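Local coordinates for protein CDP-glucose 4,6-dehydratase (Salmonella enterica subsp. enterica serovar Typhi, PDB 1WVG) that catalyses the NAD(+)-dependent dehydration of CDP-D-glucose to CDP-4-dehydro-6-deoxy-D-glucose, a step toward the dideoxy sugars of the lipopolysaccharide O-antigen, at residues A[11-16]-A[73-78]; A[15-20]-A[57-62]; A[209-214]-A[219-224]. One frame throughout, in Å; residues are numbered along the deposited sequence.

Contact 1: A[11-16]-A[73-78]. With APR (adenosine-5-diphosphoribose), chain C.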
loop_
_atom_site.group_PDB
_atom_site.type_symbol
_atom_site.label_atom_id
_atom_site.label_comp_id
_atom_site.label_asym_id
_atom_site.label_seq_id
_atom_site.Cartn_x
_atom_site.Cartn_y
_atom_site.Cartn_z
ATOM N N ARG A 11 5.766 36.781 -20.238
ATOM C CA ARG A 11 4.314 36.878 -20.509
ATOM C C ARG A 11 3.675 35.757 -19.684
ATOM O O ARG A 11 3.850 34.579 -19.994
ATOM C CB ARG A 11 3.925 36.676 -21.967
ATOM C CG ARG A 11 4.415 37.776 -22.921
ATOM C CD ARG A 11 3.868 37.717 -24.368
ATOM N NE ARG A 11 4.114 36.449 -25.072
ATOM C CZ ARG A 11 5.295 35.818 -25.240
ATOM N NH1 ARG A 11 6.450 36.288 -24.760
ATOM N NH2 ARG A 11 5.301 34.649 -25.897
ATOM N N VAL A 12 2.993 36.106 -18.597
ATOM C CA VAL A 12 2.416 35.124 -17.692
ATOM C C VAL A 12 0.927 35.214 -17.670
ATOM O O VAL A 12 0.404 36.277 -17.380
ATOM C CB VAL A 12 2.901 35.362 -16.251
ATOM C CG1 VAL A 12 2.443 34.259 -15.294
ATOM C CG2 VAL A 12 4.407 35.558 -16.179
ATOM N N PHE A 13 0.282 34.103 -17.976
ATOM C CA PHE A 13 -1.153 34.019 -17.971
ATOM C C PHE A 13 -1.589 33.308 -16.684
ATOM O O PHE A 13 -1.133 32.198 -16.372
ATOM C CB PHE A 13 -1.596 33.260 -19.238
ATOM C CG PHE A 13 -3.065 33.266 -19.516
ATOM C CD1 PHE A 13 -3.609 34.146 -20.448
ATOM C CD2 PHE A 13 -3.924 32.345 -18.913
ATOM C CE1 PHE A 13 -4.979 34.128 -20.709
ATOM C CE2 PHE A 13 -5.295 32.311 -19.171
ATOM C CZ PHE A 13 -5.833 33.215 -20.085
ATOM N N VAL A 14 -2.466 33.965 -15.926
ATOM C CA VAL A 14 -2.949 33.446 -14.662
ATOM C C VAL A 14 -4.472 33.358 -14.627
ATOM O O VAL A 14 -5.200 34.361 -14.738
ATOM C CB VAL A 14 -2.455 34.348 -13.517
ATOM C CG1 VAL A 14 -2.971 33.874 -12.151
ATOM C CG2 VAL A 14 -0.946 34.498 -13.501
ATOM N N THR A 15 -4.979 32.141 -14.464
ATOM C CA THR A 15 -6.414 31.998 -14.373
ATOM C C THR A 15 -6.752 32.222 -12.908
ATOM O O THR A 15 -5.896 31.954 -12.072
ATOM C CB THR A 15 -6.951 30.641 -14.899
ATOM O OG1 THR A 15 -6.702 29.572 -13.989
ATOM C CG2 THR A 15 -6.449 30.324 -16.313
ATOM N N GLY A 16 -7.949 32.735 -12.584
ATOM C CA GLY A 16 -8.298 32.985 -11.183
ATOM C C GLY A 16 -7.421 34.035 -10.489
ATOM O O GLY A 16 -7.112 33.954 -9.276
ATOM N N ARG A 73 -9.473 29.661 -24.687
ATOM C CA ARG A 73 -8.461 29.371 -25.698
ATOM C C ARG A 73 -7.943 30.654 -26.388
ATOM O O ARG A 73 -6.722 30.917 -26.514
ATOM C CB ARG A 73 -9.022 28.351 -26.717
ATOM C CG ARG A 73 -7.898 27.758 -27.569
ATOM C CD ARG A 73 -8.340 27.389 -28.967
ATOM N NE ARG A 73 -9.750 27.682 -29.148
ATOM C CZ ARG A 73 -10.590 26.837 -29.731
ATOM N NH1 ARG A 73 -10.199 25.642 -30.184
ATOM N NH2 ARG A 73 -11.868 27.197 -29.837
ATOM N N SER A 74 -8.917 31.457 -26.827
ATOM C CA SER A 74 -8.684 32.726 -27.514
ATOM C C SER A 74 -7.837 33.682 -26.715
ATOM O O SER A 74 -6.829 34.251 -27.182
ATOM C CB SER A 74 -9.997 33.375 -27.929
ATOM O OG SER A 74 -10.544 32.644 -29.006
ATOM N N SER A 75 -8.277 33.847 -25.477
ATOM C CA SER A 75 -7.599 34.716 -24.533
ATOM C C SER A 75 -6.128 34.311 -24.489
ATOM O O SER A 75 -5.199 35.101 -24.655
ATOM C CB SER A 75 -8.284 34.552 -23.181
ATOM O OG SER A 75 -7.977 35.599 -22.297
ATOM N N ILE A 76 -5.905 33.028 -24.282
ATOM C CA ILE A 76 -4.555 32.532 -24.236
ATOM C C ILE A 76 -3.816 32.801 -25.561
ATOM O O ILE A 76 -2.684 33.323 -25.625
ATOM C CB ILE A 76 -4.582 31.014 -23.897
ATOM C CG1 ILE A 76 -5.291 30.705 -22.557
ATOM C CG2 ILE A 76 -3.135 30.530 -23.873
ATOM C CD1 ILE A 76 -5.094 29.290 -21.962
ATOM N N ALA A 77 -4.472 32.382 -26.640
ATOM C CA ALA A 77 -3.949 32.513 -28.004
ATOM C C ALA A 77 -3.433 33.913 -28.360
ATOM O O ALA A 77 -2.352 34.098 -28.912
ATOM C CB ALA A 77 -5.039 32.100 -28.987
ATOM N N GLU A 78 -4.236 34.904 -28.016
ATOM C CA GLU A 78 -3.914 36.269 -28.329
ATOM C C GLU A 78 -2.769 36.857 -27.549
ATOM O O GLU A 78 -2.193 37.855 -28.000
ATOM C CB GLU A 78 -5.147 37.166 -28.180
ATOM C CG GLU A 78 -4.874 38.332 -27.221
ATOM C CD GLU A 78 -6.116 39.020 -26.727
ATOM O OE1 GLU A 78 -7.119 38.430 -26.336
ATOM O OE2 GLU A 78 -5.983 40.325 -26.750
HETATM N N1 APR C . -14.165 30.864 -14.310
HETATM C C2 APR C . -13.097 31.658 -14.055
HETATM N N3 APR C . -12.587 31.989 -12.908
HETATM C C4 APR C . -13.240 31.404 -11.882
HETATM C C5 APR C . -14.308 30.566 -11.955
HETATM C C6 APR C . -14.815 30.291 -13.262
HETATM N N6 APR C . -15.831 29.469 -13.577
HETATM N N7 APR C . -14.690 30.148 -10.687
HETATM C C8 APR C . -13.849 30.761 -9.870
HETATM N N9 APR C . -12.952 31.532 -10.544
HETATM C "C1'" APR C . -11.886 32.370 -10.025
HETATM C "C2'" APR C . -12.435 33.481 -9.172
HETATM O "O2'" APR C . -13.005 34.503 -10.002
HETATM C "C3'" APR C . -11.141 33.912 -8.479
HETATM O "O3'" APR C . -10.232 34.715 -9.247
HETATM O "O4'" APR C . -11.123 31.624 -9.132
HETATM C "C4'" APR C . -10.533 32.514 -8.181
HETATM C "C5'" APR C . -10.901 31.937 -6.847
HETATM O "O5'" APR C . -10.240 32.737 -5.835
HETATM P PA APR C . -10.672 32.664 -4.266
HETATM O O1A APR C . -12.138 32.304 -4.073
HETATM O O2A APR C . -10.039 33.876 -3.545
HETATM O O3A APR C . -9.883 31.381 -3.804
HETATM P PB APR C . -8.289 31.259 -3.501
HETATM O O1B APR C . -8.161 31.095 -2.005
HETATM O O2B APR C . -7.486 32.331 -4.213
HETATM O O5D APR C . -7.975 29.925 -4.312
HETATM C C5D APR C . -7.079 30.014 -5.432
HETATM O O4D APR C . -5.922 27.876 -4.939
HETATM O O1D APR C . -6.434 26.691 -2.988
HETATM C C1D APR C . -6.612 26.770 -4.431
HETATM O O2D APR C . -8.823 25.849 -4.951
HETATM C C2D APR C . -8.066 27.053 -4.723
HETATM O O3D APR C . -7.819 26.732 -7.072
HETATM C C3D APR C . -7.995 27.738 -6.076
HETATM C C4D APR C . -6.772 28.605 -5.885
#
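A single aromatic ring, that of Phe-13, carries the whole contact from the strand 11-15, and it meets two neighbouring helix residues in two different ways. Over one face lies Ile-76, whose CG1 stands 3.8 Å from the centroid of the Phe-13 ring and 22° off the ring normal, a CH-pi contact displaced toward the rim at CZ and CE2. At the edge, in the plane of the ring, Ser-75 brings its OG to 3.7 Å from Phe-13 CE1. The phenyl group reaches the helix because CG stands opposite the backbone N (chi1 -171°), and the side chains of Phe-13 and Ile-76 then cross at about a right angle. The strand is the first in the chain and lies between strands 35-40 and 83-86 of the parallel Rossmann sheet; helix 69-79 packs on one side of that sheet. After Thr-15 the strand passes into the dinucleotide-binding loop, where Gly-16 C lies 3.1 Å from O3' of the bound adenosine diphosphoribose; the positive phi of Gly-16 (64°) turns the chain there. Tyr-39 of the adjacent strand touches both Phe-13 and Ser-75, while Leu-114, Thr-117 and Val-121 of helix 100-121 pack against Ile-76.

Contact 2: A[15-20]-A[57-62]. With APR (adenosine-5-diphosphoribose), chain C.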
loop_
_atom_site.group_PDB
_atom_site.type_symbol
_atom_site.label_atom_id
_atom_site.label_comp_id
_atom_site.label_asym_id
_atom_site.label_seq_id
_atom_site.Cartn_x
_atom_site.Cartn_y
_atom_site.Cartn_z
ATOM N N THR A 15 -4.979 32.141 -14.464
ATOM C CA THR A 15 -6.414 31.998 -14.373
ATOM C C THR A 15 -6.752 32.222 -12.908
ATOM O O THR A 15 -5.896 31.954 -12.072
ATOM C CB THR A 15 -6.951 30.641 -14.899
ATOM O OG1 THR A 15 -6.702 29.572 -13.989
ATOM C CG2 THR A 15 -6.449 30.324 -16.313
ATOM N N GLY A 16 -7.949 32.735 -12.584
ATOM C CA GLY A 16 -8.298 32.985 -11.183
ATOM C C GLY A 16 -7.421 34.035 -10.489
ATOM O O GLY A 16 -7.112 33.954 -9.276
ATOM N N HIS A 17 -7.045 35.084 -11.234
ATOM C CA HIS A 17 -6.182 36.163 -10.701
ATOM C C HIS A 17 -6.933 37.120 -9.789
ATOM O O HIS A 17 -6.335 37.882 -9.015
ATOM C CB HIS A 17 -5.516 36.952 -11.860
ATOM C CG HIS A 17 -6.565 37.646 -12.660
ATOM N ND1 HIS A 17 -7.565 36.938 -13.320
ATOM C CD2 HIS A 17 -6.798 38.986 -12.848
ATOM C CE1 HIS A 17 -8.358 37.833 -13.903
ATOM N NE2 HIS A 17 -7.924 39.076 -13.643
ATOM N N THR A 18 -8.265 37.059 -9.888
ATOM C CA THR A 18 -9.105 37.949 -9.081
ATOM C C THR A 18 -9.279 37.547 -7.614
ATOM O O THR A 18 -9.801 38.317 -6.792
ATOM C CB THR A 18 -10.453 38.195 -9.791
ATOM O OG1 THR A 18 -11.136 36.956 -9.901
ATOM C CG2 THR A 18 -10.153 38.709 -11.207
ATOM N N GLY A 19 -8.842 36.337 -7.291
ATOM C CA GLY A 19 -8.964 35.827 -5.957
ATOM C C GLY A 19 -7.846 36.242 -5.023
ATOM O O GLY A 19 -6.975 37.077 -5.322
ATOM N N PHE A 20 -7.927 35.597 -3.852
ATOM C CA PHE A 20 -6.977 35.817 -2.772
ATOM C C PHE A 20 -5.568 35.415 -3.189
ATOM O O PHE A 20 -4.644 36.227 -3.188
ATOM C CB PHE A 20 -7.485 35.104 -1.499
ATOM C CG PHE A 20 -6.533 35.096 -0.332
ATOM C CD1 PHE A 20 -6.086 36.282 0.248
ATOM C CD2 PHE A 20 -6.115 33.881 0.213
ATOM C CE1 PHE A 20 -5.228 36.282 1.346
ATOM C CE2 PHE A 20 -5.243 33.852 1.300
ATOM C CZ PHE A 20 -4.831 35.054 1.876
ATOM N N ASP A 57 -5.396 47.757 -12.533
ATOM C CA ASP A 57 -4.694 48.791 -13.269
ATOM C C ASP A 57 -3.232 48.498 -13.495
ATOM O O ASP A 57 -2.536 49.296 -14.122
ATOM C CB ASP A 57 -4.780 50.151 -12.553
ATOM C CG ASP A 57 -6.163 50.729 -12.634
ATOM O OD1 ASP A 57 -6.920 50.577 -13.605
ATOM O OD2 ASP A 57 -6.435 51.419 -11.560
ATOM N N LEU A 58 -2.765 47.387 -12.950
ATOM C CA LEU A 58 -1.370 47.027 -13.078
ATOM C C LEU A 58 -1.199 45.789 -13.917
ATOM O O LEU A 58 -0.087 45.272 -14.064
ATOM C CB LEU A 58 -0.741 46.828 -11.701
ATOM C CG LEU A 58 -1.287 47.839 -10.717
ATOM C CD1 LEU A 58 -1.094 47.340 -9.285
ATOM C CD2 LEU A 58 -0.548 49.150 -10.946
ATOM N N MET A 59 -2.310 45.357 -14.498
ATOM C CA MET A 59 -2.225 44.191 -15.317
ATOM C C MET A 59 -3.368 44.128 -16.268
ATOM O O MET A 59 -4.314 44.877 -16.126
ATOM C CB MET A 59 -2.243 42.944 -14.392
ATOM C CG MET A 59 -3.629 42.563 -13.910
ATOM S SD MET A 59 -3.537 41.139 -12.783
ATOM C CE MET A 59 -3.892 39.719 -13.879
ATOM N N GLU A 60 -3.262 43.202 -17.205
ATOM C CA GLU A 60 -4.310 43.010 -18.154
ATOM C C GLU A 60 -5.270 42.025 -17.516
ATOM O O GLU A 60 -5.061 40.814 -17.496
ATOM C CB GLU A 60 -3.759 42.516 -19.523
ATOM C CG GLU A 60 -4.820 42.380 -20.639
ATOM C CD GLU A 60 -4.305 41.739 -21.921
ATOM O OE1 GLU A 60 -3.124 41.520 -22.168
ATOM O OE2 GLU A 60 -5.283 41.435 -22.745
ATOM N N SER A 61 -6.334 42.549 -16.956
ATOM C CA SER A 61 -7.318 41.700 -16.312
ATOM C C SER A 61 -8.526 41.395 -17.204
ATOM O O SER A 61 -9.309 42.268 -17.589
ATOM C CB SER A 61 -7.714 42.303 -14.976
ATOM O OG SER A 61 -8.811 41.576 -14.457
ATOM N N HIS A 62 -8.708 40.125 -17.544
ATOM C CA HIS A 62 -9.826 39.736 -18.390
ATOM C C HIS A 62 -10.867 38.935 -17.617
ATOM O O HIS A 62 -10.537 37.926 -16.969
ATOM C CB HIS A 62 -9.352 38.985 -19.658
ATOM C CG HIS A 62 -10.472 38.388 -20.463
ATOM N ND1 HIS A 62 -10.805 38.869 -21.727
ATOM C CD2 HIS A 62 -11.326 37.360 -20.178
ATOM C CE1 HIS A 62 -11.837 38.137 -22.163
ATOM N NE2 HIS A 62 -12.176 37.221 -21.260
HETATM N N1 APR C . -14.165 30.864 -14.310
HETATM C C2 APR C . -13.097 31.658 -14.055
HETATM N N3 APR C . -12.587 31.989 -12.908
HETATM C C4 APR C . -13.240 31.404 -11.882
HETATM C C5 APR C . -14.308 30.566 -11.955
HETATM C C6 APR C . -14.815 30.291 -13.262
HETATM N N6 APR C . -15.831 29.469 -13.577
HETATM N N7 APR C . -14.690 30.148 -10.687
HETATM C C8 APR C . -13.849 30.761 -9.870
HETATM N N9 APR C . -12.952 31.532 -10.544
HETATM C "C1'" APR C . -11.886 32.370 -10.025
HETATM C "C2'" APR C . -12.435 33.481 -9.172
HETATM O "O2'" APR C . -13.005 34.503 -10.002
HETATM C "C3'" APR C . -11.141 33.912 -8.479
HETATM O "O3'" APR C . -10.232 34.715 -9.247
HETATM O "O4'" APR C . -11.123 31.624 -9.132
HETATM C "C4'" APR C . -10.533 32.514 -8.181
HETATM C "C5'" APR C . -10.901 31.937 -6.847
HETATM O "O5'" APR C . -10.240 32.737 -5.835
HETATM P PA APR C . -10.672 32.664 -4.266
HETATM O O1A APR C . -12.138 32.304 -4.073
HETATM O O2A APR C . -10.039 33.876 -3.545
HETATM O O3A APR C . -9.883 31.381 -3.804
HETATM P PB APR C . -8.289 31.259 -3.501
HETATM O O1B APR C . -8.161 31.095 -2.005
HETATM O O2B APR C . -7.486 32.331 -4.213
HETATM O O5D APR C . -7.975 29.925 -4.312
HETATM C C5D APR C . -7.079 30.014 -5.432
HETATM O O4D APR C . -5.922 27.876 -4.939
HETATM O O1D APR C . -6.434 26.691 -2.988
HETATM C C1D APR C . -6.612 26.770 -4.431
HETATM O O2D APR C . -8.823 25.849 -4.951
HETATM C C2D APR C . -8.066 27.053 -4.723
HETATM O O3D APR C . -7.819 26.732 -7.072
HETATM C C3D APR C . -7.995 27.738 -6.076
HETATM C C4D APR C . -6.772 28.605 -5.885
#
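The chain turns from Gly-16 to Gly-19 in a type I beta turn, with His-17 coming within 8.0 Å of Ser-61, CA to CA, and Gly-19 taking the N-cap position of the helix that follows. From this turn the His-17 imidazole reaches across to the strand that begins at Glu-60. Its NE2 and Ser-61 OG are 2.8 Å apart in a nearly straight hydrogen bond (169°), made in the plane of the ring at its edge; either atom could be the donor. With CG between the backbone N and the carbonyl carbon (chi1 64°), the His-17 ring is turned toward strand 60-63 and this serine. Thr-18 CG2 lies over one ring face, 3.3 Å above its plane. Met-59 approaches the ring obliquely, its SD 5.0 Å from the centroid of the His-17 imidazole. The turn forms the first part of the glycine-rich loop of the Rossmann fold, between the first strand and helix 20-31, and its opposite side receives the nucleotide. Thr-18 OG1 is hydrogen-bonded to the ribose O3' of adenosine diphosphoribose at 2.5 Å and also to Leu-41 O. At the helix start, Phe-20 N donates to the phosphate oxygen O2A of the same ligand at 2.7 Å, almost in line (176°). Phe-50 meets the His-17 ring nearly perpendicularly.

Contact 3: A[209-214]-A[219-224]; sequences PDILRS and QQVIIR. With CXY (cytidine-5'-diphospho-beta-D-xylose), chain D.
The cytosine site of the CDP-sugar pocket lies between the helix 207-216 and the short strand 221-223, which runs back at 148° to the helix with the two axes 7.8 Å apart. Asp-210 on the helix and the backbone of the strand read the base together. The exocyclic N4 of the cytosine gives hydrogen bonds to Asp-210 OD2 and to Ile-222 O, each 2.8 Å long, and Arg-224 N donates to the ring N3 at 3.1 Å. The Arg-224 guanidinium lies over the base, with cytosine C5 3.2 Å above its plane and toward the rim. A water at the edge of that guanidinium joins Arg-224 NH1 to Asp-210 OD2, two atoms too far apart for a direct salt bridge. Glu-299 and Asp-205 O hold the other nitrogens of this group.

Away from the base, Val-221 fills the space between helix and strand. Its CG2 stands opposite the backbone N and lies 3.9 Å from Ile-211 CG1. Ser-214 OG packs on CA and CB of Val-221 while donating to Asp-210 O one turn earlier in the helix. The reversal of the chain is closed by Gln-219 N, which donates to Ser-214 O at 2.8 Å. On the outside, Arg-213 NH1 reaches a lone pair of Gln-219 OE1 at 2.5 Å, unusually short; Arg-213 is also poorly ordered, so the bond's details are doubtful.

With both N4 hydrogens accepted and N3 met by a donor, the site is consistent with selection of cytosine: in uracil, O4 would probably face two acceptors and N3-H the Arg-224 N-H. The neighbouring guanidinium would be expected to favour the ionised form of Asp-210, suited to accepting from N4 and from the water.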
loop_
_atom_site.group_PDB
_atom_site.type_symbol
_atom_site.label_atom_id
_atom_site.label_comp_id
_atom_site.label_asym_id
_atom_site.label_seq_id
_atom_site.Cartn_x
_atom_site.Cartn_y
_atom_site.Cartn_z
ATOM N N PRO A 209 -10.601 34.511 8.063
ATOM C CA PRO A 209 -11.461 35.591 7.650
ATOM C C PRO A 209 -12.594 35.707 8.647
ATOM O O PRO A 209 -12.902 36.821 9.088
ATOM C CB PRO A 209 -11.952 35.317 6.215
ATOM C CG PRO A 209 -10.902 34.393 5.640
ATOM C CD PRO A 209 -10.244 33.723 6.844
ATOM N N ASP A 210 -13.156 34.541 9.005
ATOM C CA ASP A 210 -14.253 34.435 9.970
ATOM C C ASP A 210 -13.871 35.133 11.250
ATOM O O ASP A 210 -14.635 35.887 11.840
ATOM C CB ASP A 210 -14.635 32.966 10.333
ATOM C CG ASP A 210 -15.673 32.299 9.446
ATOM O OD1 ASP A 210 -16.080 32.762 8.397
ATOM O OD2 ASP A 210 -16.110 31.154 9.909
ATOM N N ILE A 211 -12.659 34.846 11.667
ATOM C CA ILE A 211 -12.160 35.394 12.891
ATOM C C ILE A 211 -11.995 36.878 12.826
ATOM O O ILE A 211 -12.380 37.602 13.740
ATOM C CB ILE A 211 -10.831 34.788 13.229
ATOM C CG1 ILE A 211 -11.010 33.379 13.796
ATOM C CG2 ILE A 211 -10.218 35.705 14.248
ATOM C CD1 ILE A 211 -9.686 32.586 13.823
ATOM N N LEU A 212 -11.400 37.319 11.733
ATOM C CA LEU A 212 -11.134 38.741 11.526
ATOM C C LEU A 212 -12.393 39.609 11.481
ATOM O O LEU A 212 -12.429 40.731 11.955
ATOM C CB LEU A 212 -10.314 38.946 10.233
ATOM C CG LEU A 212 -8.829 38.598 10.383
ATOM C CD1 LEU A 212 -8.028 38.804 9.078
ATOM C CD2 LEU A 212 -8.244 39.437 11.506
ATOM N N ARG A 213 -13.439 39.067 10.885
ATOM C CA ARG A 213 -14.703 39.750 10.726
ATOM C C ARG A 213 -15.392 39.973 12.071
ATOM O O ARG A 213 -15.896 41.068 12.326
ATOM C CB ARG A 213 -15.581 38.985 9.727
ATOM C CG ARG A 213 -16.952 39.613 9.485
ATOM C CD ARG A 213 -17.964 39.249 10.569
ATOM N NE ARG A 213 -19.095 40.192 10.683
ATOM C CZ ARG A 213 -19.699 40.529 11.834
ATOM N NH1 ARG A 213 -19.325 40.061 13.033
ATOM N NH2 ARG A 213 -20.713 41.402 11.774
ATOM N N SER A 214 -15.407 38.923 12.915
ATOM C CA SER A 214 -15.993 38.981 14.254
ATOM C C SER A 214 -15.228 39.942 15.121
ATOM O O SER A 214 -15.775 40.826 15.773
ATOM C CB SER A 214 -15.910 37.630 14.912
ATOM O OG SER A 214 -16.584 36.690 14.088
ATOM N N GLN A 219 -17.535 41.254 17.937
ATOM C CA GLN A 219 -18.394 40.103 18.144
ATOM C C GLN A 219 -17.504 38.901 18.396
ATOM O O GLN A 219 -16.298 38.972 18.105
ATOM C CB GLN A 219 -19.285 39.855 16.915
ATOM C CG GLN A 219 -20.432 40.857 16.826
ATOM C CD GLN A 219 -21.528 40.420 15.873
ATOM O OE1 GLN A 219 -21.224 40.107 14.703
ATOM N NE2 GLN A 219 -22.765 40.429 16.363
ATOM N N GLN A 220 -18.074 37.822 18.952
ATOM C CA GLN A 220 -17.221 36.664 19.159
ATOM C C GLN A 220 -17.282 35.805 17.920
ATOM O O GLN A 220 -18.305 35.759 17.264
ATOM C CB GLN A 220 -17.341 35.800 20.428
ATOM C CG GLN A 220 -18.129 36.346 21.623
ATOM C CD GLN A 220 -18.584 35.163 22.444
ATOM O OE1 GLN A 220 -19.730 34.719 22.302
ATOM N NE2 GLN A 220 -17.661 34.586 23.218
ATOM N N VAL A 221 -16.183 35.156 17.579
ATOM C CA VAL A 221 -16.196 34.339 16.398
ATOM C C VAL A 221 -16.687 32.991 16.830
ATOM O O VAL A 221 -16.362 32.498 17.928
ATOM C CB VAL A 221 -14.832 34.298 15.682
ATOM C CG1 VAL A 221 -13.695 33.943 16.651
ATOM C CG2 VAL A 221 -14.860 33.309 14.524
ATOM N N ILE A 222 -17.489 32.433 15.950
ATOM C CA ILE A 222 -18.038 31.118 16.188
ATOM C C ILE A 222 -17.245 29.946 15.570
ATOM O O ILE A 222 -17.241 29.766 14.345
ATOM C CB ILE A 222 -19.491 31.046 15.809
ATOM C CG1 ILE A 222 -20.267 31.885 16.833
ATOM C CG2 ILE A 222 -19.890 29.574 15.847
ATOM C CD1 ILE A 222 -21.767 31.935 16.579
ATOM N N ILE A 223 -16.598 29.147 16.461
ATOM C CA ILE A 223 -15.763 27.973 16.157
ATOM C C ILE A 223 -16.511 26.648 16.084
ATOM O O ILE A 223 -17.117 26.177 17.065
ATOM C CB ILE A 223 -14.639 27.847 17.162
ATOM C CG1 ILE A 223 -13.858 29.141 17.124
ATOM C CG2 ILE A 223 -13.740 26.677 16.792
ATOM C CD1 ILE A 223 -13.176 29.384 15.780
ATOM N N ARG A 224 -16.440 26.026 14.902
ATOM C CA ARG A 224 -17.119 24.771 14.736
ATOM C C ARG A 224 -16.324 23.516 15.042
ATOM O O ARG A 224 -16.937 22.550 15.506
ATOM C CB ARG A 224 -17.957 24.631 13.480
ATOM C CG ARG A 224 -17.449 25.364 12.252
ATOM C CD ARG A 224 -17.950 24.683 10.996
ATOM N NE ARG A 224 -17.247 25.073 9.777
ATOM C CZ ARG A 224 -17.159 26.328 9.360
ATOM N NH1 ARG A 224 -17.714 27.339 10.052
ATOM N NH2 ARG A 224 -16.482 26.562 8.233
HETATM O O1B CXY D . -9.638 23.534 5.143
HETATM P PB CXY D . -10.664 24.378 4.413
HETATM O O2B CXY D . -12.053 23.795 4.413
HETATM O "O1'" CXY D . -10.164 24.627 2.866
HETATM O O3A CXY D . -10.471 25.673 5.234
HETATM P PA CXY D . -11.445 26.442 6.315
HETATM O O1A CXY D . -10.702 27.678 6.681
HETATM O O2A CXY D . -12.787 26.684 5.743
HETATM O O5D CXY D . -11.543 25.360 7.479
HETATM C C5D CXY D . -10.408 25.194 8.339
HETATM C C4D CXY D . -10.843 24.427 9.564
HETATM O O4D CXY D . -11.370 25.383 10.517
HETATM C C3D CXY D . -11.892 23.331 9.382
HETATM O O3D CXY D . -11.750 22.159 10.263
HETATM C C2D CXY D . -13.143 24.165 9.714
HETATM O O2D CXY D . -14.196 23.277 10.098
HETATM C C1D CXY D . -12.639 24.950 10.904
HETATM N N1 CXY D . -13.447 26.132 11.216
HETATM C C6 CXY D . -13.584 27.150 10.286
HETATM C C5 CXY D . -14.276 28.236 10.523
HETATM C C4 CXY D . -14.954 28.425 11.759
HETATM N N3 CXY D . -14.769 27.372 12.669
HETATM C C2 CXY D . -14.046 26.210 12.459
HETATM N N4 CXY D . -15.650 29.389 12.058
HETATM O O2 CXY D . -13.946 25.310 13.301
HETATM C "C1'" CXY D . -9.289 25.733 2.727
HETATM C "C2'" CXY D . -9.668 26.405 1.430
HETATM C "C3'" CXY D . -9.450 25.381 0.334
HETATM C "C4'" CXY D . -7.989 24.932 0.311
HETATM C "C5'" CXY D . -7.597 24.389 1.679
HETATM O "O2'" CXY D . -11.057 26.800 1.417
HETATM O "O3'" CXY D . -9.721 25.986 -0.944
HETATM O "O4'" CXY D . -7.793 23.951 -0.705
HETATM O "O5'" CXY D . -7.881 25.345 2.705
HETATM O O HOH W 1 -18.223 29.962 9.024
#

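How the contacts relate
From the N terminus, contact 1 opens on strand 11-15 and contact 2 on the loop that follows it, with Thr-15 and Gly-16 shared. Contact 2 closes first, at 57-62, after helix 20-31 and strand 35-40; contact 1 closes later, at 73-78. The segments of contact 2 thus fall largely inside the loop closed by contact 1, overlapping it at their start. Strand 60-63 leads through a short loop into helix 69-79, and the two contacts touch where Ser-75 packs near His-62. Contact 1 ties helix 69-79 to strand 11-15, contact 2 the nucleotide-binding loop to strand 60-63. Contact 3 follows in series, a short local return from helix 207-216 to strand 221-223 on the sugar-nucleotide side.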